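Local coordinates for protein cystalysin (Treponema denticola, PDB 1C7N) that belongs to the aminotransferase class I and II family and binds pyridoxal-5'-phosphate, with the fold of that PLP-dependent superfamily, at residues L62-P67 with M271-L276; T89-N94 with N249-N254. One frame throughout, in Å; residues are numbered along the deposited sequence.

From the N terminus the chain runs through helix 47-59 into the loop 62-67, the first half of contact 1, then along helix 69-83 to 89-94, which starts contact 2. Most of the large mixed sheet follows before the chain returns at 249-254 and closes contact 2, pairing the edge strand 92-95 with strand 248-251. Helix 255-267 leads on to 271-276, which closes contact 1 around the smaller loop. The two contacts are thus nested, with centres about 17 Å apart, and they touch where Asn94 packs against Pro67 and Pro272. Together they tie the sheet edge to a loop at the cofactor site of the second subunit.

Contact 1: L62-P67 with M271-L276; sequences LGYTGP and MPFTTL. With PLP (pyridoxal-5'-phosphate), chain J.
At the dimer interface beside a cofactor site, Tyr64 presents its ring edge to one face of Phe273 in a T-shaped stack, centroids of the Tyr64 and Phe273 rings 5.3 Å apart and planes at 88°. The CD1 edge of Tyr64 does the touching, toward the rim of the Phe273 ring. On the opposite face, Met271 O sits 3.5 Å above the Phe273 plane, over its centre, so the phenyl group is sandwiched between an aromatic edge and a carbonyl. Tyr64 CG lies anti to its carbonyl carbon (chi1 -76°), an orientation that carries the ring out to pyridoxal-5'-phosphate, where Tyr64 OH donates a short hydrogen bond to phosphate O3P at 2.5 Å. That cofactor is also held by Asn175, Val98 and Val99 of the second subunit, and Tyr64 therefore completes a phosphate site shared between subunits, as in related aminotransferases.

Between the backbones, Phe273 CA points its hydrogen at Thr65 O, 3.2 Å away with 156° at the hydrogen. The methyl CE of Met271 rests against the same oxygen, 3.5 Å from Thr65 O, and touches Gly66 CA. Thr65 OG1 turns back to donate to Gly63 O at 2.8 Å, from above the carbonyl plane, which fixes the side chain as it crosses Thr275 CB. At the start of the loop, Leu62 CD2 presses against methyl CG2 of Thr275 at 3.5 Å, a tight fit.

Thr274 is the N-cap of helix 275-287, its OG1 bonded to Gly277 N, and Thr275 and Leu276 in the first turn lean on Tyr56 of helix 47-59. Asp40 of the second subunit accepts a bond from Tyr64 N, and Leu276 meets Leu276 of that subunit, so loop and helix start both lie against the partner chain.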
loop_
_atom_site.group_PDB
_atom_site.type_symbol
_atom_site.label_atom_id
_atom_site.label_comp_id
_atom_site.label_asym_id
_atom_site.label_seq_id
_atom_site.Cartn_x
_atom_site.Cartn_y
_atom_site.Cartn_z
ATOM N N LEU A 62 -11.731 -10.186 3.965
ATOM C CA LEU A 62 -10.640 -9.238 3.765
ATOM C C LEU A 62 -9.233 -9.848 3.760
ATOM O O LEU A 62 -8.315 -9.312 4.382
ATOM C CB LEU A 62 -10.742 -8.134 4.823
ATOM C CG LEU A 62 -12.105 -7.431 4.918
ATOM C CD1 LEU A 62 -12.139 -6.544 6.147
ATOM C CD2 LEU A 62 -12.377 -6.611 3.652
ATOM N N GLY A 63 -9.063 -10.951 3.036
ATOM C CA GLY A 63 -7.768 -11.617 2.978
ATOM C C GLY A 63 -6.843 -11.137 1.873
ATOM O O GLY A 63 -7.004 -10.031 1.354
ATOM N N TYR A 64 -5.854 -11.959 1.528
ATOM C CA TYR A 64 -4.907 -11.617 0.474
ATOM C C TYR A 64 -5.677 -11.520 -0.835
ATOM O O TYR A 64 -6.203 -12.513 -1.347
ATOM C CB TYR A 64 -3.799 -12.665 0.405
ATOM C CG TYR A 64 -2.790 -12.504 1.522
ATOM C CD1 TYR A 64 -1.902 -11.429 1.530
ATOM C CD2 TYR A 64 -2.747 -13.404 2.588
ATOM C CE1 TYR A 64 -0.995 -11.250 2.574
ATOM C CE2 TYR A 64 -1.845 -13.235 3.634
ATOM C CZ TYR A 64 -0.975 -12.158 3.622
ATOM O OH TYR A 64 -0.091 -11.995 4.663
ATOM N N THR A 65 -5.727 -10.304 -1.367
ATOM C CA THR A 65 -6.499 -10.023 -2.565
ATOM C C THR A 65 -5.731 -9.455 -3.749
ATOM O O THR A 65 -4.770 -8.698 -3.590
ATOM C CB THR A 65 -7.640 -9.049 -2.209
ATOM O OG1 THR A 65 -8.363 -9.566 -1.081
ATOM C CG2 THR A 65 -8.588 -8.862 -3.395
ATOM N N GLY A 66 -6.178 -9.835 -4.942
ATOM C CA GLY A 66 -5.573 -9.365 -6.171
ATOM C C GLY A 66 -6.687 -8.930 -7.106
ATOM O O GLY A 66 -7.862 -9.121 -6.781
ATOM N N PRO A 67 -6.358 -8.352 -8.271
ATOM C CA PRO A 67 -7.353 -7.893 -9.246
ATOM C C PRO A 67 -8.023 -9.051 -9.979
ATOM O O PRO A 67 -7.354 -9.990 -10.389
ATOM C CB PRO A 67 -6.536 -7.042 -10.227
ATOM C CG PRO A 67 -5.153 -6.923 -9.599
ATOM C CD PRO A 67 -4.996 -8.170 -8.794
ATOM N N MET A 271 3.268 -6.201 -4.158
ATOM C CA MET A 271 1.946 -6.150 -4.773
ATOM C C MET A 271 0.884 -5.685 -3.774
ATOM O O MET A 271 0.904 -6.089 -2.613
ATOM C CB MET A 271 1.588 -7.546 -5.289
ATOM C CG MET A 271 0.237 -7.663 -5.973
ATOM S SD MET A 271 -0.249 -9.406 -6.163
ATOM C CE MET A 271 -1.950 -9.347 -5.598
ATOM N N PRO A 272 -0.052 -4.822 -4.210
ATOM C CA PRO A 272 -1.113 -4.331 -3.319
ATOM C C PRO A 272 -2.125 -5.448 -3.059
ATOM O O PRO A 272 -2.661 -6.033 -4.003
ATOM C CB PRO A 272 -1.748 -3.187 -4.116
ATOM C CG PRO A 272 -0.684 -2.793 -5.106
ATOM C CD PRO A 272 -0.082 -4.107 -5.497
ATOM N N PHE A 273 -2.388 -5.743 -1.790
ATOM C CA PHE A 273 -3.346 -6.790 -1.438
ATOM C C PHE A 273 -4.631 -6.180 -0.877
ATOM O O PHE A 273 -5.488 -6.894 -0.356
ATOM C CB PHE A 273 -2.747 -7.733 -0.382
ATOM C CG PHE A 273 -1.472 -8.405 -0.810
ATOM C CD1 PHE A 273 -0.331 -8.320 -0.016
ATOM C CD2 PHE A 273 -1.410 -9.125 -1.998
ATOM C CE1 PHE A 273 0.851 -8.938 -0.398
ATOM C CE2 PHE A 273 -0.231 -9.751 -2.391
ATOM C CZ PHE A 273 0.904 -9.657 -1.588
ATOM N N THR A 274 -4.761 -4.862 -0.994
ATOM C CA THR A 274 -5.917 -4.137 -0.476
ATOM C C THR A 274 -7.215 -4.384 -1.235
ATOM O O THR A 274 -7.503 -3.715 -2.230
ATOM C CB THR A 274 -5.645 -2.629 -0.457
ATOM O OG1 THR A 274 -6.883 -1.923 -0.312
ATOM C CG2 THR A 274 -4.953 -2.198 -1.734
ATOM N N THR A 275 -8.002 -5.330 -0.729
ATOM C CA THR A 275 -9.275 -5.723 -1.326
ATOM C C THR A 275 -10.255 -4.591 -1.619
ATOM O O THR A 275 -10.901 -4.580 -2.671
ATOM C CB THR A 275 -9.999 -6.746 -0.439
ATOM O OG1 THR A 275 -11.257 -7.087 -1.031
ATOM C CG2 THR A 275 -10.235 -6.172 0.940
ATOM N N LEU A 276 -10.381 -3.647 -0.691
ATOM C CA LEU A 276 -11.302 -2.535 -0.892
ATOM C C LEU A 276 -10.799 -1.579 -1.964
ATOM O O LEU A 276 -11.594 -0.917 -2.632
ATOM C CB LEU A 276 -11.529 -1.789 0.423
ATOM C CG LEU A 276 -12.164 -2.673 1.502
ATOM C CD1 LEU A 276 -12.294 -1.898 2.803
ATOM C CD2 LEU A 276 -13.524 -3.163 1.017
HETATM N N1 PLP J . 5.421 -12.561 8.349
HETATM C C2 PLP J . 5.094 -13.911 8.552
HETATM C C2A PLP J . 6.133 -14.706 9.312
HETATM C C3 PLP J . 3.769 -14.343 8.094
HETATM O O3 PLP J . 3.552 -15.666 8.258
HETATM C C4 PLP J . 2.888 -13.403 7.513
HETATM C C4A PLP J . 1.566 -13.833 7.062
HETATM C C5 PLP J . 3.353 -11.987 7.381
HETATM C C6 PLP J . 4.610 -11.615 7.790
HETATM C C5A PLP J . 2.334 -10.931 6.933
HETATM O O4P PLP J . 2.793 -10.133 5.888
HETATM P P PLP J . 1.845 -8.955 5.340
HETATM O O1P PLP J . 2.759 -8.289 4.368
HETATM O O2P PLP J . 1.474 -8.084 6.537
HETATM O O3P PLP J . 0.642 -9.572 4.795
#

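Contact 2: T89-N94 with N249-N254; sequences TDWIIN and NIIIKN
Strands 92-94 and 249-251 run antiparallel at one edge of the large mixed sheet of the aminotransferase fold, with Ile93 opposite Ile250 as the hydrogen-bonded pair and Ile92 opposite Ile251 as a non-hydrogen-bonded one. Their N-to-C directions differ by 139°, a marked twist. The Ile93-Ile250 pair is joined twice: Ile93 N gives its hydrogen to Ile250 O at 2.7 Å, and Ile250 N returns one to Ile93 O at 2.8 Å. Just ahead of strand 92-94, Trp91 O accepts from Ile252 N at 2.9 Å, nearly straight at 174°, which brings the 3-10 turn 89-91 into the pairing.

Apolar contacts lie on both faces of the sheet. On the face carrying Ile92 and Ile251 the two side chains run side by side, Ile92 CG1 on Ile251 CD1 at 3.5 Å. Ile93 and Ile250 point to the other face, and Ile93 and Ile252 both pack on helix 255-267.

The amides of Asn94 and Asn249 lie side by side with their planes steeply turned, 66° apart. Their established bonds go elsewhere, from Asn94 ND2 to Ser248 O and from Tyr71 OH to Asn249 OD1.

The indole of Trp91 supplies the aromatic contacts. Ile251 CG2 meets its edge in plane, 3.9 Å from Trp91 CE3. The Lys253 chain lies over one face, pointing the same way as the indole: with CG anti to the backbone N (chi1 174°) and the rest extended, its methylenes follow the six-membered ring while NZ goes on to salt bridges with Glu224 and Asp228. Lys253 CB stands 3.6 Å from the Trp91 six-ring centroid, almost on the normal, in a CH-pi contact, and Lys253 CG comes within 3.3 Å of Trp91 CZ2.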
loop_
_atom_site.group_PDB
_atom_site.type_symbol
_atom_site.label_atom_id
_atom_site.label_comp_id
_atom_site.label_asym_id
_atom_site.label_seq_id
_atom_site.Cartn_x
_atom_site.Cartn_y
_atom_site.Cartn_z
ATOM N N THR A 89 -5.717 -6.096 -20.976
ATOM C CA THR A 89 -5.769 -6.401 -19.556
ATOM C C THR A 89 -4.411 -6.651 -18.909
ATOM O O THR A 89 -4.173 -6.227 -17.775
ATOM C CB THR A 89 -6.658 -7.628 -19.294
ATOM O OG1 THR A 89 -6.262 -8.691 -20.169
ATOM C CG2 THR A 89 -8.124 -7.286 -19.535
ATOM N N ASP A 90 -3.519 -7.333 -19.618
ATOM C CA ASP A 90 -2.213 -7.631 -19.055
ATOM C C ASP A 90 -1.228 -6.465 -19.085
ATOM O O ASP A 90 -0.071 -6.625 -18.718
ATOM C CB ASP A 90 -1.608 -8.872 -19.729
ATOM C CG ASP A 90 -1.584 -8.776 -21.242
ATOM O OD1 ASP A 90 -1.125 -9.747 -21.884
ATOM O OD2 ASP A 90 -2.022 -7.739 -21.791
ATOM N N TRP A 91 -1.693 -5.294 -19.510
ATOM C CA TRP A 91 -0.862 -4.084 -19.550
ATOM C C TRP A 91 -0.943 -3.354 -18.202
ATOM O O TRP A 91 -0.111 -2.498 -17.898
ATOM C CB TRP A 91 -1.378 -3.112 -20.612
ATOM C CG TRP A 91 -1.114 -3.473 -22.033
ATOM C CD1 TRP A 91 -0.803 -4.703 -22.533
ATOM C CD2 TRP A 91 -1.203 -2.591 -23.156
ATOM N NE1 TRP A 91 -0.697 -4.643 -23.904
ATOM C CE2 TRP A 91 -0.938 -3.359 -24.312
ATOM C CE3 TRP A 91 -1.487 -1.224 -23.298
ATOM C CZ2 TRP A 91 -0.946 -2.805 -25.597
ATOM C CZ3 TRP A 91 -1.496 -0.671 -24.579
ATOM C CH2 TRP A 91 -1.226 -1.465 -25.712
ATOM N N ILE A 92 -1.955 -3.696 -17.409
ATOM C CA ILE A 92 -2.198 -3.053 -16.117
ATOM C C ILE A 92 -1.402 -3.586 -14.929
ATOM O O ILE A 92 -1.552 -4.742 -14.546
ATOM C CB ILE A 92 -3.693 -3.149 -15.735
ATOM C CG1 ILE A 92 -4.562 -2.593 -16.862
ATOM C CG2 ILE A 92 -3.965 -2.363 -14.448
ATOM C CD1 ILE A 92 -6.037 -2.877 -16.671
ATOM N N ILE A 93 -0.568 -2.730 -14.346
ATOM C CA ILE A 93 0.217 -3.098 -13.164
ATOM C C ILE A 93 -0.254 -2.190 -12.023
ATOM O O ILE A 93 -0.359 -0.970 -12.195
ATOM C CB ILE A 93 1.733 -2.897 -13.392
ATOM C CG1 ILE A 93 2.203 -3.762 -14.569
ATOM C CG2 ILE A 93 2.503 -3.259 -12.122
ATOM C CD1 ILE A 93 1.941 -5.251 -14.395
ATOM N N ASN A 94 -0.527 -2.780 -10.864
ATOM C CA ASN A 94 -1.027 -2.014 -9.723
ATOM C C ASN A 94 0.003 -1.606 -8.678
ATOM O O ASN A 94 0.937 -2.353 -8.372
ATOM C CB ASN A 94 -2.143 -2.794 -9.018
ATOM C CG ASN A 94 -3.304 -3.119 -9.944
ATOM O OD1 ASN A 94 -3.667 -4.282 -10.114
ATOM N ND2 ASN A 94 -3.894 -2.090 -10.541
ATOM N N ASN A 249 -3.549 2.302 -11.345
ATOM C CA ASN A 249 -3.488 1.462 -12.529
ATOM C C ASN A 249 -2.401 1.988 -13.456
ATOM O O ASN A 249 -2.640 2.886 -14.272
ATOM C CB ASN A 249 -4.834 1.454 -13.245
ATOM C CG ASN A 249 -5.897 0.743 -12.451
ATOM O OD1 ASN A 249 -5.748 -0.438 -12.112
ATOM N ND2 ASN A 249 -6.977 1.451 -12.139
ATOM N N ILE A 250 -1.201 1.434 -13.306
ATOM C CA ILE A 250 -0.063 1.841 -14.116
ATOM C C ILE A 250 -0.106 1.012 -15.388
ATOM O O ILE A 250 -0.053 -0.222 -15.335
ATOM C CB ILE A 250 1.264 1.592 -13.367
ATOM C CG1 ILE A 250 1.115 1.995 -11.900
ATOM C CG2 ILE A 250 2.378 2.425 -13.994
ATOM C CD1 ILE A 250 0.774 3.480 -11.694
ATOM N N ILE A 251 -0.216 1.686 -16.529
ATOM C CA ILE A 251 -0.306 0.992 -17.811
ATOM C C ILE A 251 1.025 0.936 -18.547
ATOM O O ILE A 251 1.627 1.971 -18.855
ATOM C CB ILE A 251 -1.354 1.669 -18.723
ATOM C CG1 ILE A 251 -2.651 1.896 -17.944
ATOM C CG2 ILE A 251 -1.632 0.797 -19.943
ATOM C CD1 ILE A 251 -3.237 0.631 -17.329
ATOM N N ILE A 252 1.472 -0.283 -18.836
ATOM C CA ILE A 252 2.740 -0.508 -19.528
ATOM C C ILE A 252 2.572 -1.566 -20.617
ATOM O O ILE A 252 2.425 -2.754 -20.328
ATOM C CB ILE A 252 3.825 -0.983 -18.543
ATOM C CG1 ILE A 252 3.866 -0.048 -17.331
ATOM C CG2 ILE A 252 5.185 -0.999 -19.228
ATOM C CD1 ILE A 252 4.805 -0.513 -16.242
ATOM N N LYS A 253 2.594 -1.122 -21.870
ATOM C CA LYS A 253 2.441 -2.009 -23.025
ATOM C C LYS A 253 3.597 -2.987 -23.245
ATOM O O LYS A 253 3.376 -4.177 -23.475
ATOM C CB LYS A 253 2.261 -1.176 -24.296
ATOM C CG LYS A 253 2.247 -1.993 -25.580
ATOM C CD LYS A 253 2.359 -1.090 -26.802
ATOM C CE LYS A 253 2.186 -1.879 -28.088
ATOM N NZ LYS A 253 2.519 -1.077 -29.301
ATOM N N ASN A 254 4.826 -2.481 -23.188
ATOM C CA ASN A 254 6.006 -3.311 -23.411
ATOM C C ASN A 254 6.246 -4.343 -22.314
ATOM O O ASN A 254 6.436 -3.994 -21.149
ATOM C CB ASN A 254 7.245 -2.434 -23.568
ATOM C CG ASN A 254 8.475 -3.235 -23.957
ATOM O OD1 ASN A 254 9.192 -3.757 -23.100
ATOM N ND2 ASN A 254 8.711 -3.355 -25.258
#